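Local coordinates for D-alanyl transferase DltD (Enterococcus faecalis, PDB 6O93), which probably transfers D-alanine in the D-alanylation of lipoteichoic acid at the cell membrane, at residues A[10-15]-A[195-200]; A[57-62]-A[208-213]. One frame throughout, in Å; residues are numbered along the deposited sequence.

Interaction 1: A[10-15]-A[195-200]; sequences EKTLKE and FSQIGM
Q197 approaches T12 with the end of its amide, and a water completes the junction between helix 10-17 and the loop that carries Q197. The glutamine shows how a long side chain can close a gap one atom at a time. Its CB stands 6.4 Å from T12 CG2, and CG, anti to its carbonyl carbon (chi1 -65°), has come in to 5.2 Å of that methyl. The extended chain then carries CD toward the helix, where OE1 turns away from the methyl and NE2 closes to 3.6 Å of T12 CG2. NE2 also donates to the water at 2.7 Å, and the water lies 2.6 Å from T12 OG1. The two side chains cross at about a right angle. The threonine's chi1 (-66°), with CG2 anti to the backbone N, offers methyl and hydroxyl to the same amide nitrogen, one by packing and one through water. OG1 is further tied to S9 OG and to the carbonyl O of N6, which anchors it at the start of the helix.

A second, looser touch lies one helical turn on, where M200 brings SD to 4.5 Å from the backbone C of E15. The E15 carboxylate is engaged within its own helix, in a salt bridge with K11 (a weak hydrogen bond, NZ to OE2). The loop is folded into two overlapping beta turns: a type I turn from F195 to I198 and a type II turn from Q197 to M200, with G199 supplying the positive phi of the latter. Further along, S202 OG binds the carbonyl O of E15. The whole is a water-bridged surface contact in which consecutive beta turns, linking helices 175-195 and 204-211, lean on an N-terminal helix at the periphery of the parallel-sheet SGNH-type fold.

Interaction 2: A[57-62]-A[208-213]; sequences PSVLSE and EKDMKQ
V59 packs against D210 and M211 where two helices of the alpha/beta SGNH-type fold, 57-63 and 204-211, meet. The backbones come nearest at V59 and M211, 6.4 Å between CA atoms, and the apolar contact is centred there. V59 CG1, anti to the backbone N (chi1 -179°), reaches across to D210 CB at 3.9 Å and to M211 CG at 4.1 Å. V207, one turn earlier on the second helix, also packs against V59.

Thioether contact comes next. The M211 chain runs out straight at chi2 (172°) and carries SD to 3.7 Å from E62 CG, while the bend at chi3 only turns CE; a glutamate thus gives its methylene groups to the interface. Its carboxylate is employed elsewhere, in a salt bridge from OE1 to R69 on the neighbouring strand. Across the two segments E62 OE2 and E208 OE2 stay 6.8 Å apart, a separation at which their like charges may still be felt weakly.

Within helix 57-63 the carbonyl O of P57 accepts from both S61 N and S61 OG, each at 2.9 Å and from opposite faces of the carbonyl plane.

Interactions 1 and 2 illustrate how a surface contact and a partly buried one can be coupled through the chain. Their segments alternate along the sequence, and the loop 195-200 leads into helix 204-211, whose later residues belong to interaction 2. Although the centres lie about 20 Å apart, the contacts meet directly: K14 CE packs 3.4 Å from E62 OE2, while K14 NZ forms long, weak ion pairs with E62 and E204. Both sit peripherally: the centres of the contacts lie about 19 and 21 Å from the centre of the chain. Neither includes S46, E48 or S104, which bind the sodium ion, nor the possible S47-H349-D346 catalytic triad.

Interaction 1: A[10-15]-A[195-200]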
loop_
_atom_site.group_PDB
_atom_site.type_symbol
_atom_site.label_atom_id
_atom_site.label_comp_id
_atom_site.label_asym_id
_atom_site.label_seq_id
_atom_site.Cartn_x
_atom_site.Cartn_y
_atom_site.Cartn_z
ATOM N N GLU A 10 20.183 13.065 5.079
ATOM C CA GLU A 10 19.928 12.700 3.691
ATOM C C GLU A 10 20.170 11.212 3.462
ATOM O O GLU A 10 19.376 10.541 2.793
ATOM C CB GLU A 10 20.809 13.543 2.767
ATOM C CG GLU A 10 20.662 13.238 1.285
ATOM C CD GLU A 10 21.572 14.100 0.424
ATOM O OE1 GLU A 10 22.190 15.041 0.966
ATOM O OE2 GLU A 10 21.671 13.834 -0.794
ATOM N N LYS A 11 21.260 10.678 4.015
ATOM C CA LYS A 11 21.571 9.265 3.832
ATOM C C LYS A 11 20.534 8.373 4.513
ATOM O O LYS A 11 20.162 7.325 3.974
ATOM C CB LYS A 11 22.979 8.976 4.360
ATOM C CG LYS A 11 23.308 7.503 4.568
ATOM C CD LYS A 11 23.200 6.686 3.286
ATOM C CE LYS A 11 24.334 6.988 2.323
ATOM N NZ LYS A 11 24.476 5.915 1.299
ATOM N N THR A 12 20.055 8.770 5.696
ATOM C CA THR A 12 19.064 7.958 6.398
ATOM C C THR A 12 17.775 7.847 5.592
ATOM O O THR A 12 17.222 6.752 5.428
ATOM C CB THR A 12 18.782 8.544 7.782
ATOM O OG1 THR A 12 19.951 8.433 8.604
ATOM C CG2 THR A 12 17.630 7.802 8.455
ATOM N N LEU A 13 17.275 8.975 5.079
ATOM C CA LEU A 13 16.057 8.940 4.276
ATOM C C LEU A 13 16.251 8.091 3.025
ATOM O O LEU A 13 15.366 7.311 2.651
ATOM C CB LEU A 13 15.632 10.360 3.900
ATOM C CG LEU A 13 15.403 11.335 5.060
ATOM C CD1 LEU A 13 14.936 12.686 4.541
ATOM C CD2 LEU A 13 14.406 10.776 6.064
ATOM N N LYS A 14 17.405 8.222 2.366
ATOM C CA LYS A 14 17.673 7.415 1.180
ATOM C C LYS A 14 17.696 5.930 1.519
ATOM O O LYS A 14 17.111 5.110 0.800
ATOM C CB LYS A 14 18.996 7.839 0.545
ATOM C CG LYS A 14 19.403 6.995 -0.653
ATOM C CD LYS A 14 20.644 7.547 -1.333
ATOM C CE LYS A 14 20.986 6.747 -2.578
ATOM N NZ LYS A 14 22.129 7.334 -3.325
ATOM N N GLU A 15 18.367 5.563 2.614
ATOM C CA GLU A 15 18.461 4.158 2.993
ATOM C C GLU A 15 17.102 3.594 3.385
ATOM O O GLU A 15 16.786 2.443 3.065
ATOM C CB GLU A 15 19.457 3.996 4.141
ATOM C CG GLU A 15 20.891 4.285 3.741
ATOM C CD GLU A 15 21.488 3.181 2.899
ATOM O OE1 GLU A 15 21.248 1.997 3.217
ATOM O OE2 GLU A 15 22.194 3.493 1.916
ATOM N N PHE A 195 14.168 3.885 18.555
ATOM C CA PHE A 195 14.063 2.505 18.100
ATOM C C PHE A 195 13.529 2.335 16.684
ATOM O O PHE A 195 13.503 1.200 16.194
ATOM C CB PHE A 195 13.161 1.703 19.055
ATOM C CG PHE A 195 13.633 1.701 20.485
ATOM C CD1 PHE A 195 14.981 1.607 20.788
ATOM C CD2 PHE A 195 12.726 1.796 21.526
ATOM C CE1 PHE A 195 15.416 1.606 22.101
ATOM C CE2 PHE A 195 13.152 1.796 22.843
ATOM C CZ PHE A 195 14.500 1.702 23.131
ATOM N N SER A 196 13.113 3.408 16.008
ATOM C CA SER A 196 12.466 3.255 14.706
ATOM C C SER A 196 13.402 2.725 13.627
ATOM O O SER A 196 12.917 2.317 12.566
ATOM C CB SER A 196 11.873 4.587 14.246
ATOM O OG SER A 196 12.886 5.541 13.988
ATOM N N GLN A 197 14.713 2.720 13.858
ATOM C CA GLN A 197 15.658 2.202 12.877
ATOM C C GLN A 197 16.089 0.768 13.161
ATOM O O GLN A 197 16.816 0.185 12.350
ATOM C CB GLN A 197 16.897 3.105 12.804
ATOM C CG GLN A 197 16.595 4.508 12.296
ATOM C CD GLN A 197 17.816 5.408 12.271
ATOM O OE1 GLN A 197 18.170 6.023 13.278
ATOM N NE2 GLN A 197 18.462 5.497 11.116
ATOM N N ILE A 198 15.662 0.187 14.282
ATOM C CA ILE A 198 15.989 -1.203 14.569
ATOM C C ILE A 198 15.325 -2.095 13.530
ATOM O O ILE A 198 14.124 -1.974 13.255
ATOM C CB ILE A 198 15.555 -1.570 15.995
ATOM C CG1 ILE A 198 16.399 -0.797 17.013
ATOM C CG2 ILE A 198 15.679 -3.073 16.223
ATOM C CD1 ILE A 198 15.959 -0.968 18.452
ATOM N N GLY A 199 16.111 -2.990 12.934
ATOM C CA GLY A 199 15.612 -3.877 11.908
ATOM C C GLY A 199 15.542 -3.288 10.516
ATOM O O GLY A 199 15.199 -4.014 9.575
ATOM N N MET A 200 15.846 -2.002 10.344
ATOM C CA MET A 200 15.846 -1.409 9.012
ATOM C C MET A 200 16.982 -2.005 8.190
ATOM O O MET A 200 18.155 -1.888 8.562
ATOM C CB MET A 200 15.991 0.109 9.091
ATOM C CG MET A 200 15.897 0.806 7.734
ATOM S SD MET A 200 16.657 2.444 7.703
ATOM C CE MET A 200 15.605 3.324 8.850
HETATM O O HOH W 1 20.006 7.661 11.037
#

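Interaction 2: A[57-62]-A[208-213]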
loop_
_atom_site.group_PDB
_atom_site.type_symbol
_atom_site.label_atom_id
_atom_site.label_comp_id
_atom_site.label_asym_id
_atom_site.label_seq_id
_atom_site.Cartn_x
_atom_site.Cartn_y
_atom_site.Cartn_z
ATOM N N PRO A 57 10.565 0.489 -9.745
ATOM C CA PRO A 57 10.685 1.958 -9.763
ATOM C C PRO A 57 11.813 2.499 -8.902
ATOM O O PRO A 57 12.407 3.525 -9.255
ATOM C CB PRO A 57 9.315 2.423 -9.253
ATOM C CG PRO A 57 8.389 1.317 -9.613
ATOM C CD PRO A 57 9.185 0.055 -9.461
ATOM N N SER A 58 12.127 1.852 -7.776
ATOM C CA SER A 58 13.235 2.311 -6.946
ATOM C C SER A 58 14.563 2.222 -7.685
ATOM O O SER A 58 15.450 3.056 -7.471
ATOM C CB SER A 58 13.299 1.497 -5.651
ATOM O OG SER A 58 12.172 1.750 -4.830
ATOM N N VAL A 59 14.720 1.223 -8.554
ATOM C CA VAL A 59 15.976 1.056 -9.280
ATOM C C VAL A 59 16.020 1.975 -10.493
ATOM O O VAL A 59 17.039 2.622 -10.757
ATOM C CB VAL A 59 16.163 -0.417 -9.681
ATOM C CG1 VAL A 59 17.481 -0.602 -10.421
ATOM C CG2 VAL A 59 16.102 -1.313 -8.453
ATOM N N LEU A 60 14.923 2.045 -11.249
ATOM C CA LEU A 60 14.892 2.900 -12.430
ATOM C C LEU A 60 15.059 4.367 -12.054
ATOM O O LEU A 60 15.734 5.123 -12.762
ATOM C CB LEU A 60 13.582 2.685 -13.193
ATOM C CG LEU A 60 13.382 1.287 -13.790
ATOM C CD1 LEU A 60 11.975 1.121 -14.332
ATOM C CD2 LEU A 60 14.402 1.019 -14.886
ATOM N N SER A 61 14.454 4.790 -10.941
ATOM C CA SER A 61 14.567 6.187 -10.532
ATOM C C SER A 61 16.002 6.540 -10.159
ATOM O O SER A 61 16.475 7.640 -10.465
ATOM C CB SER A 61 13.626 6.469 -9.361
ATOM O OG SER A 61 12.271 6.392 -9.765
ATOM N N GLU A 62 16.708 5.620 -9.498
ATOM C CA GLU A 62 18.103 5.864 -9.145
ATOM C C GLU A 62 19.005 5.777 -10.371
ATOM O O GLU A 62 19.933 6.581 -10.526
ATOM C CB GLU A 62 18.548 4.864 -8.078
ATOM C CG GLU A 62 19.923 5.129 -7.480
ATOM C CD GLU A 62 19.970 6.403 -6.660
ATOM O OE1 GLU A 62 20.533 7.405 -7.144
ATOM O OE2 GLU A 62 19.432 6.405 -5.535
ATOM N N GLU A 208 21.953 -0.876 -6.387
ATOM C CA GLU A 208 23.205 -0.627 -7.090
ATOM C C GLU A 208 23.659 -1.846 -7.880
ATOM O O GLU A 208 24.368 -1.700 -8.884
ATOM C CB GLU A 208 24.276 -0.190 -6.092
ATOM C CG GLU A 208 23.986 1.173 -5.471
ATOM C CD GLU A 208 24.917 1.517 -4.327
ATOM O OE1 GLU A 208 25.893 0.771 -4.103
ATOM O OE2 GLU A 208 24.663 2.536 -3.650
ATOM N N LYS A 209 23.253 -3.045 -7.463
ATOM C CA LYS A 209 23.576 -4.239 -8.236
ATOM C C LYS A 209 22.736 -4.302 -9.506
ATOM O O LYS A 209 23.258 -4.566 -10.597
ATOM C CB LYS A 209 23.366 -5.494 -7.385
ATOM C CG LYS A 209 23.693 -6.794 -8.109
ATOM C CD LYS A 209 23.457 -8.011 -7.225
ATOM C CE LYS A 209 23.824 -9.299 -7.949
ATOM N NZ LYS A 209 23.623 -10.508 -7.099
ATOM N N ASP A 210 21.430 -4.051 -9.384
ATOM C CA ASP A 210 20.545 -4.140 -10.541
ATOM C C ASP A 210 20.768 -2.989 -11.513
ATOM O O ASP A 210 20.486 -3.131 -12.708
ATOM C CB ASP A 210 19.087 -4.172 -10.082
ATOM C CG ASP A 210 18.757 -5.410 -9.275
ATOM O OD1 ASP A 210 19.629 -6.299 -9.169
ATOM O OD2 ASP A 210 17.630 -5.495 -8.743
ATOM N N MET A 211 21.267 -1.847 -11.029
ATOM C CA MET A 211 21.574 -0.737 -11.925
ATOM C C MET A 211 22.562 -1.149 -13.008
ATOM O O MET A 211 22.502 -0.635 -14.131
ATOM C CB MET A 211 22.129 0.445 -11.129
ATOM C CG MET A 211 21.060 1.317 -10.490
ATOM S SD MET A 211 21.734 2.559 -9.368
ATOM C CE MET A 211 22.889 3.410 -10.436
ATOM N N LYS A 212 23.473 -2.073 -12.693
ATOM C CA LYS A 212 24.460 -2.536 -13.662
ATOM C C LYS A 212 23.839 -3.323 -14.809
ATOM O O LYS A 212 24.528 -3.583 -15.801
ATOM C CB LYS A 212 25.512 -3.395 -12.958
ATOM C CG LYS A 212 26.267 -2.661 -11.855
ATOM C CD LYS A 212 27.272 -3.564 -11.160
ATOM C CE LYS A 212 28.044 -2.808 -10.089
ATOM N NZ LYS A 212 28.952 -3.699 -9.313
ATOM N N GLN A 213 22.568 -3.707 -14.701
ATOM C CA GLN A 213 21.879 -4.419 -15.768
ATOM C C GLN A 213 21.190 -3.489 -16.756
ATOM O O GLN A 213 20.783 -3.943 -17.829
ATOM C CB GLN A 213 20.835 -5.376 -15.179
ATOM C CG GLN A 213 21.408 -6.498 -14.333
ATOM C CD GLN A 213 20.327 -7.370 -13.718
ATOM O OE1 GLN A 213 19.287 -6.877 -13.284
ATOM N NE2 GLN A 213 20.568 -8.675 -13.685
#